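Local coordinates for avidin-related protein 2 (Gallus gallus, PDB 1WBI), which binds biotin as a tetrameric member of the avidin family, each subunit an antiparallel beta-barrel with a biotin pocket, at residues R5-T10 / G82-D87; W98-A103 / A113-N118. All coordinates share one frame; numbering follows the deposited sequence. Where two conformers were deposited one is given.

Contact 1. Residues R5-T10 / G82-D87; sequences RKCSLT and GQCFVD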
loop_
_atom_site.group_PDB
_atom_site.type_symbol
_atom_site.label_atom_id
_atom_site.label_comp_id
_atom_site.label_asym_id
_atom_site.label_seq_id
_atom_site.Cartn_x
_atom_site.Cartn_y
_atom_site.Cartn_z
ATOM N N ARG A 5 3.196 -23.479 20.892
ATOM C CA ARG A 5 2.560 -23.758 19.613
ATOM C C ARG A 5 3.316 -23.101 18.475
ATOM O O ARG A 5 3.848 -21.998 18.625
ATOM C CB ARG A 5 1.138 -23.158 19.563
ATOM C CG ARG A 5 0.033 -24.040 20.014
ATOM C CD ARG A 5 -1.257 -23.301 20.046
ATOM N NE ARG A 5 -1.748 -22.901 18.720
ATOM C CZ ARG A 5 -2.928 -23.244 18.204
ATOM N NH1 ARG A 5 -3.764 -24.050 18.857
ATOM N NH2 ARG A 5 -3.256 -22.820 16.990
ATOM N N LYS A 6 3.295 -23.732 17.315
ATOM C CA LYS A 6 3.730 -23.066 16.080
ATOM C C LYS A 6 2.884 -21.815 15.865
ATOM O O LYS A 6 1.684 -21.812 16.120
ATOM C CB LYS A 6 3.597 -24.013 14.884
ATOM C CG LYS A 6 4.524 -25.208 14.910
ATOM C CD LYS A 6 6.005 -24.867 14.836
ATOM C CE LYS A 6 6.851 -26.133 14.798
ATOM N NZ LYS A 6 8.261 -25.759 14.443
ATOM N N CYS A 7 3.509 -20.764 15.374
ATOM C CA CYS A 7 2.845 -19.480 15.111
ATOM C C CYS A 7 2.299 -18.769 16.356
ATOM O O CYS A 7 1.475 -17.835 16.247
ATOM C CB CYS A 7 1.790 -19.603 14.000
ATOM S SG CYS A 7 2.492 -19.897 12.425
ATOM N N SER A 8 2.781 -19.143 17.541
ATOM C CA SER A 8 2.758 -18.194 18.680
ATOM C C SER A 8 3.862 -17.212 18.397
ATOM O O SER A 8 4.984 -17.600 18.087
ATOM C CB SER A 8 3.031 -18.873 20.018
ATOM O OG SER A 8 3.088 -17.908 21.055
ATOM N N LEU A 9 3.562 -15.929 18.416
ATOM C CA LEU A 9 4.570 -14.953 18.022
ATOM C C LEU A 9 5.656 -14.778 19.091
ATOM O O LEU A 9 6.725 -14.274 18.759
ATOM C CB LEU A 9 3.915 -13.619 17.714
ATOM C CG LEU A 9 3.047 -13.727 16.462
ATOM C CD1 LEU A 9 2.364 -12.435 16.255
ATOM C CD2 LEU A 9 3.912 -14.132 15.254
ATOM N N THR A 10 5.388 -15.214 20.316
ATOM C CA THR A 10 6.409 -15.271 21.368
ATOM C C THR A 10 7.705 -15.826 20.818
ATOM O O THR A 10 7.747 -16.922 20.237
ATOM C CB THR A 10 5.941 -16.147 22.556
ATOM O OG1 THR A 10 4.731 -15.610 23.087
ATOM C CG2 THR A 10 7.012 -16.197 23.677
ATOM N N GLY A 82 0.112 -9.337 8.847
ATOM C CA GLY A 82 0.475 -10.491 8.089
ATOM C C GLY A 82 -0.125 -11.767 8.588
ATOM O O GLY A 82 -1.112 -11.745 9.342
ATOM N N GLN A 83 0.362 -12.869 8.025
ATOM C CA GLN A 83 -0.048 -14.211 8.409
ATOM C C GLN A 83 1.177 -15.061 8.654
ATOM O O GLN A 83 2.174 -14.969 7.943
ATOM C CB GLN A 83 -0.977 -14.796 7.320
ATOM C CG GLN A 83 -1.670 -16.121 7.710
ATOM C CD GLN A 83 -2.693 -16.581 6.686
ATOM O OE1 GLN A 83 -2.935 -15.927 5.674
ATOM N NE2 GLN A 83 -3.277 -17.759 6.919
ATOM N N CYS A 84 1.051 -15.900 9.664
ATOM C CA CYS A 84 2.062 -16.887 10.015
ATOM C C CYS A 84 1.703 -18.215 9.373
ATOM O O CYS A 84 0.577 -18.690 9.574
ATOM C CB CYS A 84 2.146 -17.052 11.526
ATOM S SG CYS A 84 3.532 -18.146 12.036
ATOM N N PHE A 85 2.573 -18.714 8.508
ATOM C CA PHE A 85 2.418 -19.992 7.847
ATOM C C PHE A 85 3.340 -21.039 8.431
ATOM O O PHE A 85 4.427 -20.700 8.903
ATOM C CB PHE A 85 2.649 -19.820 6.368
ATOM C CG PHE A 85 1.650 -18.925 5.692
ATOM C CD1 PHE A 85 0.394 -19.406 5.301
ATOM C CD2 PHE A 85 1.960 -17.612 5.427
ATOM C CE1 PHE A 85 -0.509 -18.580 4.663
ATOM C CE2 PHE A 85 1.094 -16.778 4.769
ATOM C CZ PHE A 85 -0.172 -17.243 4.392
ATOM N N VAL A 86 2.907 -22.288 8.376
ATOM C CA VAL A 86 3.713 -23.407 8.895
ATOM C C VAL A 86 3.763 -24.469 7.804
ATOM O O VAL A 86 2.719 -24.955 7.400
ATOM C CB VAL A 86 3.102 -24.024 10.157
ATOM C CG1 VAL A 86 4.050 -25.078 10.727
ATOM C CG2 VAL A 86 2.820 -22.983 11.204
ATOM N N ASP A 87 4.951 -24.827 7.315
ATOM C CA ASP A 87 5.055 -25.878 6.327
ATOM C C ASP A 87 5.044 -27.268 7.006
ATOM O O ASP A 87 5.025 -27.373 8.223
ATOM C CB ASP A 87 6.237 -25.621 5.342
ATOM C CG ASP A 87 7.590 -25.894 5.911
ATOM O OD1 ASP A 87 7.717 -26.590 6.948
ATOM O OD2 ASP A 87 8.575 -25.451 5.242
#

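Contact 2. Residues W98-A103 / A113-N118; sequences WLQRLA and ATRVGN. With BTN (biotin), chain I.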
loop_
_atom_site.group_PDB
_atom_site.type_symbol
_atom_site.label_atom_id
_atom_site.label_comp_id
_atom_site.label_asym_id
_atom_site.label_seq_id
_atom_site.Cartn_x
_atom_site.Cartn_y
_atom_site.Cartn_z
ATOM N N TRP A 98 3.784 -3.745 5.412
ATOM C CA TRP A 98 3.922 -2.671 6.370
ATOM C C TRP A 98 3.664 -1.329 5.759
ATOM O O TRP A 98 3.799 -1.128 4.531
ATOM C CB TRP A 98 5.310 -2.701 7.088
ATOM C CG TRP A 98 6.533 -2.663 6.209
ATOM C CD1 TRP A 98 7.334 -3.724 5.916
ATOM C CD2 TRP A 98 7.102 -1.530 5.547
ATOM N NE1 TRP A 98 8.365 -3.321 5.090
ATOM C CE2 TRP A 98 8.254 -1.970 4.876
ATOM C CE3 TRP A 98 6.794 -0.165 5.527
ATOM C CZ2 TRP A 98 9.056 -1.090 4.095
ATOM C CZ3 TRP A 98 7.582 0.689 4.795
ATOM C CH2 TRP A 98 8.720 0.225 4.082
ATOM N N LEU A 99 3.326 -0.404 6.655
ATOM C CA LEU A 99 3.232 1.027 6.348
ATOM C C LEU A 99 4.113 1.768 7.385
ATOM O O LEU A 99 4.055 1.453 8.594
ATOM C CB LEU A 99 1.791 1.544 6.471
ATOM C CG LEU A 99 0.748 0.916 5.554
ATOM C CD1 LEU A 99 -0.647 1.408 5.974
ATOM C CD2 LEU A 99 0.982 1.263 4.165
ATOM N N GLN A 100 4.928 2.695 6.892
ATOM C CA GLN A 100 5.737 3.547 7.759
ATOM C C GLN A 100 5.222 4.962 7.572
ATOM O O GLN A 100 5.228 5.493 6.477
ATOM C CB GLN A 100 7.226 3.484 7.437
ATOM C CG GLN A 100 7.996 4.414 8.363
ATOM C CD GLN A 100 9.468 4.494 8.071
ATOM O OE1 GLN A 100 9.928 3.932 7.095
ATOM N NE2 GLN A 100 10.202 5.275 8.885
ATOM N N ARG A 101 4.762 5.566 8.666
ATOM C CA ARG A 101 4.335 6.940 8.708
ATOM C C ARG A 101 5.436 7.894 9.132
ATOM O O ARG A 101 6.004 7.750 10.214
ATOM C CB ARG A 101 3.143 7.108 9.665
ATOM C CG ARG A 101 2.704 8.568 9.861
ATOM C CD ARG A 101 2.003 9.094 8.669
ATOM N NE ARG A 101 1.857 10.521 8.658
ATOM C CZ ARG A 101 0.875 11.193 8.084
ATOM N NH1 ARG A 101 -0.129 10.553 7.504
ATOM N NH2 ARG A 101 0.893 12.510 8.073
ATOM N N LEU A 102 5.697 8.883 8.293
ATOM C CA LEU A 102 6.603 9.980 8.636
ATOM C C LEU A 102 5.786 11.151 9.182
ATOM O O LEU A 102 4.613 11.354 8.839
ATOM C CB LEU A 102 7.388 10.454 7.417
ATOM C CG LEU A 102 8.317 9.407 6.799
ATOM C CD1 LEU A 102 8.860 9.896 5.466
ATOM C CD2 LEU A 102 9.441 9.108 7.754
ATOM N N ALA A 103 6.390 11.933 10.076
ATOM C CA ALA A 103 5.756 13.129 10.605
ATOM C C ALA A 103 5.979 14.303 9.666
ATOM O O ALA A 103 7.123 14.554 9.238
ATOM C CB ALA A 103 6.305 13.449 11.982
ATOM N N ALA A 113 3.502 11.275 3.240
ATOM C CA ALA A 113 3.971 10.768 4.533
ATOM C C ALA A 113 3.935 9.284 4.754
ATOM O O ALA A 113 4.368 8.856 5.813
ATOM C CB ALA A 113 3.230 11.494 5.642
ATOM N N THR A 114 3.411 8.478 3.827
ATOM C CA THR A 114 3.275 7.038 4.100
ATOM C C THR A 114 3.993 6.155 3.093
ATOM O O THR A 114 3.611 6.079 1.940
ATOM C CB THR A 114 1.789 6.621 4.226
ATOM O OG1 THR A 114 1.127 7.495 5.165
ATOM C CG2 THR A 114 1.705 5.210 4.726
ATOM N N ARG A 115 5.047 5.485 3.558
ATOM C CA ARG A 115 5.715 4.478 2.786
ATOM C C ARG A 115 5.068 3.123 2.981
ATOM O O ARG A 115 4.532 2.823 4.056
ATOM C CB ARG A 115 7.150 4.284 3.293
ATOM C CG ARG A 115 8.124 5.327 3.042
ATOM C CD ARG A 115 9.532 4.753 3.418
ATOM N NE ARG A 115 10.386 5.873 3.284
ATOM C CZ ARG A 115 11.078 6.449 4.248
ATOM N NH1 ARG A 115 11.106 5.948 5.477
ATOM N NH2 ARG A 115 11.774 7.515 3.932
ATOM N N VAL A 116 5.146 2.266 1.962
ATOM C CA VAL A 116 4.594 0.905 1.968
ATOM C C VAL A 116 5.698 -0.100 1.608
ATOM O O VAL A 116 6.546 0.190 0.762
ATOM C CB VAL A 116 3.362 0.766 1.029
ATOM C CG1 VAL A 116 3.778 0.939 -0.466
ATOM C CG2 VAL A 116 2.644 -0.534 1.256
ATOM N N GLY A 117 5.674 -1.276 2.188
ATOM C CA GLY A 117 6.560 -2.360 1.778
ATOM C C GLY A 117 6.175 -3.681 2.404
ATOM O O GLY A 117 5.026 -3.899 2.834
ATOM N N ASN A 118 7.104 -4.600 2.388
ATOM C CA ASN A 118 6.890 -5.976 2.778
ATOM C C ASN A 118 8.059 -6.484 3.581
ATOM O O ASN A 118 9.186 -5.974 3.484
ATOM C CB ASN A 118 6.720 -6.843 1.524
ATOM C CG ASN A 118 7.850 -6.663 0.524
ATOM O OD1 ASN A 118 7.840 -5.763 -0.308
ATOM N ND2 ASN A 118 8.817 -7.541 0.604
HETATM C C11 BTN I . 12.827 5.457 10.958
HETATM O O11 BTN I . 12.721 6.624 11.446
HETATM O O12 BTN I . 13.320 5.324 9.803
HETATM C C10 BTN I . 12.346 4.323 11.803
HETATM C C9 BTN I . 12.749 2.961 11.294
HETATM C C8 BTN I . 11.850 2.455 10.145
HETATM C C7 BTN I . 12.264 1.030 9.755
HETATM C C2 BTN I . 11.367 0.340 8.679
HETATM S S1 BTN I . 9.829 -0.221 9.279
HETATM C C6 BTN I . 9.563 -1.097 7.727
HETATM C C5 BTN I . 10.914 -1.681 7.344
HETATM N N1 BTN I . 11.091 -2.980 7.917
HETATM C C3 BTN I . 12.113 -2.949 8.774
HETATM O O3 BTN I . 12.514 -4.028 9.450
HETATM N N2 BTN I . 12.621 -1.768 8.905
HETATM C C4 BTN I . 12.021 -0.845 7.984
HETATM O O HOH W 1 -0.789 7.654 7.138
#

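Contact 1. Residues R5-T10 / G82-D87
C7 and C84 turn their sulfurs toward each other with different first torsions: in C7 the SG lies anti to the carbonyl carbon and beside its own N (chi1 -69°), while in C84 it lies anti to the N (chi1 -174°). The result is a disulfide, C7 SG to C84 SG 2.1 Å, with the two CB atoms turned -78° about the S-S bond. C7 sits at the third position of a type II turn from R5 to S8, closed by S8 N to R5 O at 3.2 Å, where its backbone takes a positive phi, and its side chain points toward the strand. V86, two residues on from C84 and on the same side of the strand, uses one methyl for the rest of the contact. Its CG2 touches C7 SG at 3.3 Å and K6 CB at 3.9 Å, and beyond CB the K6 chain bends away so that NZ reaches the carbonyl of G90. No hydrogen bond joins the two segments. Several backbone groups of the loop find partners outside both segments: E92 accepts from C7 N, and the side-chain amide of Q56 bonds both C7 O and L9 N. Chemically, then, the lead-in to strand 11-15 is held to strand 77-86 by a buried covalent bond with a little apolar cover, a link that depends on both sulfurs staying oxidised.

Contact 2. Residues W98-A103 / A113-N118
W98 and G117 meet at the dense end of this antiparallel pair. With chi1 at 56°, W98 CG sits between the backbone N and the carbonyl carbon, and the indole lies over G117, whose CA is 3.8 Å from the centroid of the six-membered ring in a CH-pi contact. A CB on G117 would run into that ring. Biotin takes the opposite face, its C6 over the middle of the indole and 3.3 Å from W98 CE2. In the backbone, W98 and Q100 form hydrogen-bonded pairs with G117 and R115, for example W98 N to G117 O at 2.9 Å. Were W98 an alanine, the CH-pi cover on G117 CA would be gone and a gap would probably open beside the thiophane ring of biotin. On the same face Q100 and R115 run side by side: R115 NH1 reaches Q100 OE1 at 2.8 Å, with the oxygen in the guanidinium plane but the donor well above the amide plane. The pairing runs out at L102, partly exposed, and A103, exposed. On the other face a water bridges R101 NH1 (3.0 Å) and T114 OG1; R101 NH1 also forms a salt bridge with D110, and A113 CB rests on the guanidinium face, 3.4 Å from R101 CZ. Q100 NE2 makes a weak bond to biotin O12 at 3.3 Å. R115, salt-bridged to D42, holds Q100 OE1, which probably leaves the amide turned with NE2 toward S76 and, weakly, the biotin carboxylate.

Overall arrangement
Strands 77-86 and 92-101 follow each other in the chain and lie side by side in the barrel, yet the two contacts occupy opposite sides of the chain's centre: their own centres are 24 Å apart, and their nearest atoms about 8 Å. Contact 1 joins the N-terminal lead-in to one end of the barrel, while contact 2 lines the biotin pocket, which N15, S19, Y36 and N119 also help to build. The tetramer brings them together: Q83 of the 82-87 segment hydrogen-bonds R101 of a second subunit, so contact 1 of one chain meets contact 2 of another. W111 of a third subunit packs on W98 and Q100.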